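Malonyl CoA-acyl carrier protein transacylase (Clostridium perfringens, PDB 3PTW) probably catalyses the transfer of a malonyl group from malonyl-CoA to acyl carrier protein, a step that supplies fatty acid synthesis. Local coordinates at residues E31-S36 against N70-T75; N161-I166 against K284-N289; K209-L214 against L244-V249. All coordinates share one frame; numbering follows the deposited sequence.

Contact 1: E31-S36 against N70-T75; sequences EVFKRS and NMAILT
Val32 is the bump of this contact: its forked side chain enters the hollow that Met71, Ala72 and Thr75 form on the facing helix. One prong, Val32 CG1, lies anti to the backbone N (chi1 165°) and reaches Met71 CG at 3.8 Å and the backbone N of Ala72 at 3.6 Å. The other prong, Val32 CG2, points to the next turn and meets Thr75 OG1 at 3.4 Å. Val32 and Met71 cross at about a right angle, the methionine chain bending at chi2. Ala72 is the small residue that allows the approach: its CA lies 5.4 Å from the CA of Val32, and its CB receives the Phe33 ring, whose CE2 comes obliquely to 3.5 Å. The axes of 31-36 and 70-75 pass 9.1 Å apart, nearly antiparallel at 148°. Phe106 of helix 106-122 touches both Val32 and Met71. No hydrogen bond links the two segments. Thr75 OG1 instead donates to Met71 O at 2.7 Å, from above the carbonyl plane, and that oxygen also accepts from Thr75 N. With its hydroxyl spent inside its own helix, Thr75 offers Val32 a van der Waals surface, so the contact depends on apolar fit.

Contact 2: N161-I166 against K284-N289; sequences NSPGQI and KKINKN
A beta hairpin turn, the type II turn from Ser162 to Gln165 between strands 155-162 and 165-169, meets the C-terminal end of helix 278-286. A classic beta bulge pairs Asn161 and Ser162 with the single residue Gln165, and the turn closes through Gln165 N to Ser162 O (2.9 Å). Pro163 sets its ring atom CG 3.6 Å from Lys285 O in the last turn of the helix, while Pro163 CD and Ser162 CB each lie 4.1 Å from Ile286 CG1. Further along this side chain, Ile286 CD1 reaches Asn161 O at 3.5 Å. On the other flank the Gln165 and Lys285 side chains cross at about a right angle, Gln165 NE2 lying 3.7 Å from Lys285 CD. Gln165 NE2 is held by its own hairpin: it donates to Ser162 OG at 3.1 Å, nearly straight (163°) and in the amide plane. The serine hydroxyl can receive it because chi1 of 85° swings OG between the backbone N and the carbonyl carbon. Phe282 touches Asn161, Ser162 and Gln165, and Ile286 packs on Ile256 and Ile259. The contact thus joins the edge hairpin of the four-stranded antiparallel sheet to helices 255-264 and 278-286, which precede and follow strand 269-273 of the mixed sheet.

Contact 3: K209-L214 against L244-V249; sequences KLEDEL and LLTSQV
Leu214 and Leu245 meet at about a right angle and make one of the two apolar side-chain contacts of this helix pair. Leu214 CD1 touches Leu245 CB at 3.7 Å, and the second methyl, Leu214 CD2, meets Leu245 CD2 at 3.8 Å. One turn back, Leu210 has CG anti to the backbone N (chi1 178°), a setting that brings Leu210 CD2 across to Leu245 O at 3.5 Å and Val249 CG1 at 3.8 Å. Beside these leucines Thr246 lies against CA and CB of Glu211: Thr246 OG1 is 3.5 Å from Glu211 CB, and the CA atoms of Glu211 and Thr246 are 5.6 Å apart. This hydroxyl makes no hydrogen bond across the contact; it bonds to Ile242 O in its own helix, and towards Glu211 and Leu214 the same oxygen meets carbon. The axes of 209-214 and 244-248 run nearly antiparallel (154°) with a closest approach of 9.2 Å. In the next shell Gln248 ties this part of the chain to several others, through Arg116, the backbone O of Ser91 and, by its own carbonyl, His199 ND1. Ser91 falls in a GxSxG pattern consistent with the nucleophile elbow of acyltransferases. Leu245 also packs on Glu94, Tyr95 and Leu98, and Leu214 on Leu112, so that helix 241-248 lies on helix 93-100 and helix 204-214 on helix 106-122.

How the contacts relate
Along the chain contact 1 closes first; contact 3 then falls wholly between the two segments of contact 2. All three belong to the acyl transferase domain, yet they are well separated. The centres of contacts 1 and 2 are about 30 Å apart. Between the centres of contacts 2 and 3 the distance is about 28 Å. Contacts 1 and 3 have centres about 24 Å apart. Contact 2 lies on the opposite side of the chain's centre from each of the others. Contacts 1 and 3 are antiparallel helix pairs that both lie beside helix 106-122, whereas contact 2 connects the small antiparallel sheet to the part of the chain carrying the mixed sheet.

Contact 1: E31-S36 against N70-T75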
loop_
_atom_site.group_PDB
_atom_site.type_symbol
_atom_site.label_atom_id
_atom_site.label_comp_id
_atom_site.label_asym_id
_atom_site.label_seq_id
_atom_site.Cartn_x
_atom_site.Cartn_y
_atom_site.Cartn_z
ATOM N N GLU A 31 12.986 13.398 -13.464
ATOM C CA GLU A 31 13.906 13.784 -12.394
ATOM C C GLU A 31 13.781 12.870 -11.171
ATOM O O GLU A 31 14.783 12.554 -10.516
ATOM C CB GLU A 31 13.684 15.257 -12.014
ATOM C CG GLU A 31 14.552 15.780 -10.866
ATOM C CD GLU A 31 14.491 17.299 -10.706
ATOM O OE1 GLU A 31 15.490 17.879 -10.225
ATOM O OE2 GLU A 31 13.458 17.917 -11.063
ATOM N N VAL A 32 12.559 12.435 -10.872
ATOM C CA VAL A 32 12.343 11.537 -9.742
ATOM C C VAL A 32 13.053 10.195 -9.930
ATOM O O VAL A 32 13.608 9.637 -8.971
ATOM C CB VAL A 32 10.844 11.343 -9.428
ATOM C CG1 VAL A 32 10.636 10.139 -8.523
ATOM C CG2 VAL A 32 10.288 12.595 -8.770
ATOM N N PHE A 33 13.043 9.687 -11.161
ATOM C CA PHE A 33 13.715 8.424 -11.479
ATOM C C PHE A 33 15.221 8.564 -11.374
ATOM O O PHE A 33 15.904 7.665 -10.872
ATOM C CB PHE A 33 13.303 7.902 -12.865
ATOM C CG PHE A 33 12.100 7.022 -12.828
ATOM C CD1 PHE A 33 12.237 5.638 -12.754
ATOM C CD2 PHE A 33 10.819 7.574 -12.801
ATOM C CE1 PHE A 33 11.118 4.812 -12.681
ATOM C CE2 PHE A 33 9.696 6.758 -12.733
ATOM C CZ PHE A 33 9.852 5.363 -12.669
ATOM N N LYS A 34 15.726 9.705 -11.847
ATOM C CA LYS A 34 17.143 10.046 -11.737
ATOM C C LYS A 34 17.602 10.014 -10.272
ATOM O O LYS A 34 18.629 9.422 -9.947
ATOM C CB LYS A 34 17.404 11.426 -12.360
ATOM C CG LYS A 34 18.140 11.406 -13.697
ATOM C CD LYS A 34 17.304 10.866 -14.839
ATOM C CE LYS A 34 18.138 10.750 -16.110
ATOM N NZ LYS A 34 17.535 9.775 -17.062
ATOM N N ARG A 35 16.810 10.620 -9.394
ATOM C CA ARG A 35 17.130 10.703 -7.973
ATOM C C ARG A 35 17.072 9.335 -7.277
ATOM O O ARG A 35 17.838 9.068 -6.344
ATOM C CB ARG A 35 16.179 11.682 -7.287
ATOM C CG ARG A 35 16.434 13.149 -7.619
ATOM C CD ARG A 35 15.239 14.014 -7.232
ATOM N NE ARG A 35 14.931 13.958 -5.799
ATOM C CZ ARG A 35 13.760 14.289 -5.252
ATOM N NH1 ARG A 35 13.596 14.198 -3.933
ATOM N NH2 ARG A 35 12.752 14.702 -6.009
ATOM N N SER A 36 16.154 8.481 -7.730
ATOM C CA SER A 36 15.977 7.167 -7.133
ATOM C C SER A 36 17.174 6.306 -7.488
ATOM O O SER A 36 17.733 5.602 -6.632
ATOM C CB SER A 36 14.677 6.516 -7.615
ATOM O OG SER A 36 14.486 5.264 -6.967
ATOM N N ASN A 70 5.191 5.760 -7.878
ATOM C CA ASN A 70 4.218 6.587 -7.142
ATOM C C ASN A 70 4.645 8.061 -7.029
ATOM O O ASN A 70 3.828 8.967 -7.197
ATOM C CB ASN A 70 3.939 5.999 -5.744
ATOM C CG ASN A 70 3.177 4.663 -5.790
ATOM O OD1 ASN A 70 2.837 4.171 -6.857
ATOM N ND2 ASN A 70 2.908 4.078 -4.617
ATOM N N MET A 71 5.934 8.287 -6.775
ATOM C CA MET A 71 6.463 9.637 -6.599
ATOM C C MET A 71 6.538 10.400 -7.932
ATOM O O MET A 71 6.136 11.566 -8.013
ATOM C CB MET A 71 7.840 9.563 -5.929
ATOM C CG MET A 71 8.431 10.898 -5.483
ATOM S SD MET A 71 7.469 11.822 -4.253
ATOM C CE MET A 71 8.626 13.144 -3.894
ATOM N N ALA A 72 7.041 9.731 -8.966
ATOM C CA ALA A 72 7.110 10.295 -10.314
ATOM C C ALA A 72 5.743 10.782 -10.805
ATOM O O ALA A 72 5.653 11.837 -11.401
ATOM C CB ALA A 72 7.690 9.264 -11.284
ATOM N N ILE A 73 4.690 10.010 -10.530
ATOM C CA ILE A 73 3.318 10.395 -10.873
ATOM C C ILE A 73 2.791 11.540 -9.996
ATOM O O ILE A 73 2.225 12.524 -10.497
ATOM C CB ILE A 73 2.355 9.177 -10.794
ATOM C CG1 ILE A 73 2.730 8.140 -11.863
ATOM C CG2 ILE A 73 0.877 9.624 -10.948
ATOM C CD1 ILE A 73 2.092 6.762 -11.660
ATOM N N LEU A 74 2.982 11.405 -8.685
ATOM C CA LEU A 74 2.592 12.440 -7.738
ATOM C C LEU A 74 3.188 13.821 -8.071
ATOM O O LEU A 74 2.492 14.845 -7.973
ATOM C CB LEU A 74 3.013 12.032 -6.329
ATOM C CG LEU A 74 2.891 13.102 -5.232
ATOM C CD1 LEU A 74 1.431 13.514 -5.024
ATOM C CD2 LEU A 74 3.516 12.597 -3.935
ATOM N N THR A 75 4.480 13.848 -8.422
ATOM C CA THR A 75 5.185 15.106 -8.697
ATOM C C THR A 75 4.553 15.836 -9.877
ATOM O O THR A 75 4.396 17.054 -9.838
ATOM C CB THR A 75 6.714 14.888 -8.997
ATOM O OG1 THR A 75 7.276 13.977 -8.048
ATOM C CG2 THR A 75 7.474 16.192 -8.895
#

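Contact 2: N161-I166 against K284-N289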
loop_
_atom_site.group_PDB
_atom_site.type_symbol
_atom_site.label_atom_id
_atom_site.label_comp_id
_atom_site.label_asym_id
_atom_site.label_seq_id
_atom_site.Cartn_x
_atom_site.Cartn_y
_atom_site.Cartn_z
ATOM N N ASN A 161 -9.772 -5.168 3.661
ATOM C CA ASN A 161 -9.714 -4.308 2.489
ATOM C C ASN A 161 -11.039 -3.685 2.091
ATOM O O ASN A 161 -11.061 -2.546 1.618
ATOM C CB ASN A 161 -9.067 -5.047 1.317
ATOM C CG ASN A 161 -7.611 -5.429 1.598
ATOM O OD1 ASN A 161 -6.875 -4.697 2.260
ATOM N ND2 ASN A 161 -7.199 -6.567 1.089
ATOM N N SER A 162 -12.132 -4.435 2.274
ATOM C CA SER A 162 -13.481 -3.972 1.940
ATOM C C SER A 162 -14.496 -4.995 2.477
ATOM O O SER A 162 -14.082 -6.062 2.914
ATOM C CB SER A 162 -13.625 -3.768 0.420
ATOM O OG SER A 162 -13.959 -4.972 -0.240
ATOM N N PRO A 163 -15.823 -4.684 2.447
ATOM C CA PRO A 163 -16.831 -5.651 2.951
ATOM C C PRO A 163 -16.760 -6.970 2.180
ATOM O O PRO A 163 -16.836 -6.970 0.949
ATOM C CB PRO A 163 -18.179 -4.967 2.664
ATOM C CG PRO A 163 -17.853 -3.528 2.361
ATOM C CD PRO A 163 -16.454 -3.516 1.804
ATOM N N GLY A 164 -16.611 -8.085 2.877
ATOM C CA GLY A 164 -16.402 -9.358 2.172
ATOM C C GLY A 164 -15.032 -9.571 1.516
ATOM O O GLY A 164 -14.848 -10.518 0.737
ATOM N N GLN A 165 -14.061 -8.713 1.822
ATOM C CA GLN A 165 -12.684 -8.922 1.325
ATOM C C GLN A 165 -11.620 -8.764 2.413
ATOM O O GLN A 165 -11.187 -7.652 2.749
ATOM C CB GLN A 165 -12.398 -8.067 0.090
ATOM C CG GLN A 165 -12.992 -8.668 -1.184
ATOM C CD GLN A 165 -12.513 -7.981 -2.437
ATOM O OE1 GLN A 165 -11.853 -8.594 -3.282
ATOM N NE2 GLN A 165 -12.831 -6.700 -2.568
ATOM N N ILE A 166 -11.237 -9.912 2.977
ATOM C CA ILE A 166 -10.267 -10.004 4.061
ATOM C C ILE A 166 -9.086 -10.852 3.580
ATOM O O ILE A 166 -9.247 -11.659 2.669
ATOM C CB ILE A 166 -10.922 -10.609 5.317
ATOM C CG1 ILE A 166 -11.918 -9.595 5.909
ATOM C CG2 ILE A 166 -9.875 -11.034 6.374
ATOM C CD1 ILE A 166 -12.880 -10.173 6.906
ATOM N N LYS A 284 -14.657 1.734 -4.052
ATOM C CA LYS A 284 -15.981 1.673 -4.674
ATOM C C LYS A 284 -16.921 0.688 -3.981
ATOM O O LYS A 284 -18.128 0.901 -3.971
ATOM C CB LYS A 284 -15.885 1.357 -6.171
ATOM C CG LYS A 284 -15.323 2.490 -7.009
ATOM C CD LYS A 284 -15.052 2.041 -8.435
ATOM C CE LYS A 284 -16.136 2.474 -9.400
ATOM N NZ LYS A 284 -15.712 2.194 -10.817
ATOM N N LYS A 285 -16.351 -0.370 -3.403
ATOM C CA LYS A 285 -17.092 -1.364 -2.610
ATOM C C LYS A 285 -17.360 -0.918 -1.175
ATOM O O LYS A 285 -18.317 -1.392 -0.552
ATOM C CB LYS A 285 -16.341 -2.698 -2.589
ATOM C CG LYS A 285 -16.476 -3.482 -3.881
ATOM C CD LYS A 285 -15.415 -4.556 -4.044
ATOM C CE LYS A 285 -15.139 -4.731 -5.537
ATOM N NZ LYS A 285 -14.505 -6.014 -5.831
ATOM N N ILE A 286 -16.501 -0.050 -0.639
ATOM C CA ILE A 286 -16.722 0.528 0.689
ATOM C C ILE A 286 -17.865 1.557 0.611
ATOM O O ILE A 286 -18.807 1.539 1.416
ATOM C CB ILE A 286 -15.401 1.132 1.285
ATOM C CG1 ILE A 286 -14.415 0.011 1.669
ATOM C CG2 ILE A 286 -15.671 2.035 2.486
ATOM C CD1 ILE A 286 -12.963 0.393 1.530
ATOM N N ASN A 287 -17.796 2.429 -0.388
ATOM C CA ASN A 287 -18.765 3.507 -0.532
ATOM C C ASN A 287 -18.991 3.769 -2.014
ATOM O O ASN A 287 -18.060 4.133 -2.741
ATOM C CB ASN A 287 -18.270 4.760 0.202
ATOM C CG ASN A 287 -19.274 5.899 0.186
ATOM O OD1 ASN A 287 -19.623 6.435 -0.873
ATOM N ND2 ASN A 287 -19.719 6.298 1.364
ATOM N N LYS A 288 -20.229 3.565 -2.450
ATOM C CA LYS A 288 -20.578 3.625 -3.864
ATOM C C LYS A 288 -20.822 5.052 -4.366
ATOM O O LYS A 288 -21.005 5.262 -5.573
ATOM C CB LYS A 288 -21.821 2.762 -4.114
ATOM C CG LYS A 288 -21.821 1.988 -5.428
ATOM C CD LYS A 288 -23.009 1.008 -5.503
ATOM C CE LYS A 288 -22.859 -0.157 -4.507
ATOM N NZ LYS A 288 -24.159 -0.844 -4.251
ATOM N N ASN A 289 -20.817 6.022 -3.454
ATOM C CA ASN A 289 -21.223 7.398 -3.771
ATOM C C ASN A 289 -20.087 8.357 -4.072
ATOM O O ASN A 289 -20.231 9.246 -4.905
ATOM C CB ASN A 289 -22.091 7.972 -2.651
ATOM C CG ASN A 289 -23.354 7.182 -2.445
ATOM O OD1 ASN A 289 -23.674 6.788 -1.325
ATOM N ND2 ASN A 289 -24.076 6.923 -3.531
#

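Contact 3: K209-L214 against L244-V249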
loop_
_atom_site.group_PDB
_atom_site.type_symbol
_atom_site.label_atom_id
_atom_site.label_comp_id
_atom_site.label_asym_id
_atom_site.label_seq_id
_atom_site.Cartn_x
_atom_site.Cartn_y
_atom_site.Cartn_z
ATOM N N LYS A 209 14.248 -5.682 12.507
ATOM C CA LYS A 209 15.263 -5.196 11.556
ATOM C C LYS A 209 14.875 -3.856 10.945
ATOM O O LYS A 209 15.724 -3.001 10.727
ATOM C CB LYS A 209 15.521 -6.215 10.450
ATOM C CG LYS A 209 16.419 -7.376 10.866
ATOM C CD LYS A 209 16.612 -8.322 9.679
ATOM C CE LYS A 209 17.059 -9.709 10.116
ATOM N NZ LYS A 209 18.511 -9.921 9.908
ATOM N N LEU A 210 13.586 -3.683 10.688
ATOM C CA LEU A 210 13.067 -2.443 10.134
ATOM C C LEU A 210 13.171 -1.310 11.164
ATOM O O LEU A 210 13.579 -0.187 10.821
ATOM C CB LEU A 210 11.628 -2.641 9.659
ATOM C CG LEU A 210 10.869 -1.446 9.091
ATOM C CD1 LEU A 210 11.589 -0.874 7.861
ATOM C CD2 LEU A 210 9.422 -1.860 8.773
ATOM N N GLU A 211 12.840 -1.621 12.417
ATOM C CA GLU A 211 13.005 -0.683 13.539
ATOM C C GLU A 211 14.434 -0.127 13.595
ATOM O O GLU A 211 14.635 1.089 13.666
ATOM C CB GLU A 211 12.651 -1.357 14.867
ATOM C CG GLU A 211 12.916 -0.516 16.109
ATOM C CD GLU A 211 12.400 -1.167 17.388
ATOM O OE1 GLU A 211 12.489 -2.401 17.517
ATOM O OE2 GLU A 211 11.898 -0.443 18.276
ATOM N N ASP A 212 15.417 -1.019 13.558
ATOM C CA ASP A 212 16.836 -0.604 13.593
ATOM C C ASP A 212 17.174 0.343 12.449
ATOM O O ASP A 212 17.848 1.352 12.651
ATOM C CB ASP A 212 17.768 -1.820 13.619
ATOM C CG ASP A 212 17.739 -2.538 14.957
ATOM O OD1 ASP A 212 18.079 -3.744 15.007
ATOM O OD2 ASP A 212 17.363 -1.895 15.969
ATOM N N GLU A 213 16.688 0.024 11.258
ATOM C CA GLU A 213 16.856 0.893 10.081
ATOM C C GLU A 213 16.137 2.240 10.217
ATOM O O GLU A 213 16.725 3.295 9.966
ATOM C CB GLU A 213 16.361 0.172 8.818
ATOM C CG GLU A 213 17.238 -1.000 8.388
ATOM C CD GLU A 213 18.715 -0.635 8.304
ATOM O OE1 GLU A 213 19.049 0.427 7.720
ATOM O OE2 GLU A 213 19.528 -1.420 8.839
ATOM N N LEU A 214 14.862 2.195 10.599
ATOM C CA LEU A 214 14.090 3.414 10.871
ATOM C C LEU A 214 14.813 4.364 11.839
ATOM O O LEU A 214 14.855 5.564 11.597
ATOM C CB LEU A 214 12.668 3.082 11.373
ATOM C CG LEU A 214 11.632 2.604 10.341
ATOM C CD1 LEU A 214 10.451 1.891 11.013
ATOM C CD2 LEU A 214 11.113 3.779 9.473
ATOM N N LEU A 244 4.668 2.636 14.686
ATOM C CA LEU A 244 3.545 2.373 13.780
ATOM C C LEU A 244 3.996 1.730 12.466
ATOM O O LEU A 244 3.230 1.018 11.831
ATOM C CB LEU A 244 2.771 3.655 13.504
ATOM C CG LEU A 244 1.433 3.883 14.243
ATOM C CD1 LEU A 244 1.264 3.104 15.545
ATOM C CD2 LEU A 244 1.230 5.352 14.484
ATOM N N LEU A 245 5.241 1.984 12.082
ATOM C CA LEU A 245 5.806 1.454 10.835
ATOM C C LEU A 245 6.432 0.084 11.114
ATOM O O LEU A 245 6.409 -0.826 10.276
ATOM C CB LEU A 245 6.845 2.431 10.288
ATOM C CG LEU A 245 6.645 3.254 9.009
ATOM C CD1 LEU A 245 5.193 3.469 8.595
ATOM C CD2 LEU A 245 7.412 4.568 9.115
ATOM N N THR A 246 6.963 -0.056 12.319
ATOM C CA THR A 246 7.445 -1.342 12.817
ATOM C C THR A 246 6.284 -2.333 12.910
ATOM O O THR A 246 6.335 -3.387 12.285
ATOM C CB THR A 246 8.160 -1.149 14.168
ATOM O OG1 THR A 246 9.421 -0.519 13.919
ATOM C CG2 THR A 246 8.381 -2.475 14.901
ATOM N N SER A 247 5.255 -1.983 13.688
ATOM C CA SER A 247 4.015 -2.770 13.800
ATOM C C SER A 247 3.350 -3.159 12.459
ATOM O O SER A 247 2.824 -4.266 12.320
ATOM C CB SER A 247 2.996 -2.006 14.652
ATOM O OG SER A 247 3.462 -1.846 15.976
ATOM N N GLN A 248 3.381 -2.254 11.477
ATOM C CA GLN A 248 2.666 -2.434 10.205
ATOM C C GLN A 248 2.949 -3.762 9.493
ATOM O O GLN A 248 2.019 -4.396 8.957
ATOM C CB GLN A 248 2.940 -1.250 9.253
ATOM C CG GLN A 248 2.002 -1.196 8.044
ATOM C CD GLN A 248 2.591 -0.446 6.861
ATOM O OE1 GLN A 248 3.791 -0.570 6.557
ATOM N NE2 GLN A 248 1.752 0.317 6.173
ATOM N N VAL A 249 4.221 -4.174 9.458
ATOM C CA VAL A 249 4.595 -5.403 8.746
ATOM C C VAL A 249 4.112 -6.674 9.475
ATOM O O VAL A 249 3.974 -7.731 8.873
ATOM C CB VAL A 249 6.127 -5.480 8.450
ATOM C CG1 VAL A 249 6.623 -4.175 7.818
ATOM C CG2 VAL A 249 6.927 -5.807 9.718
#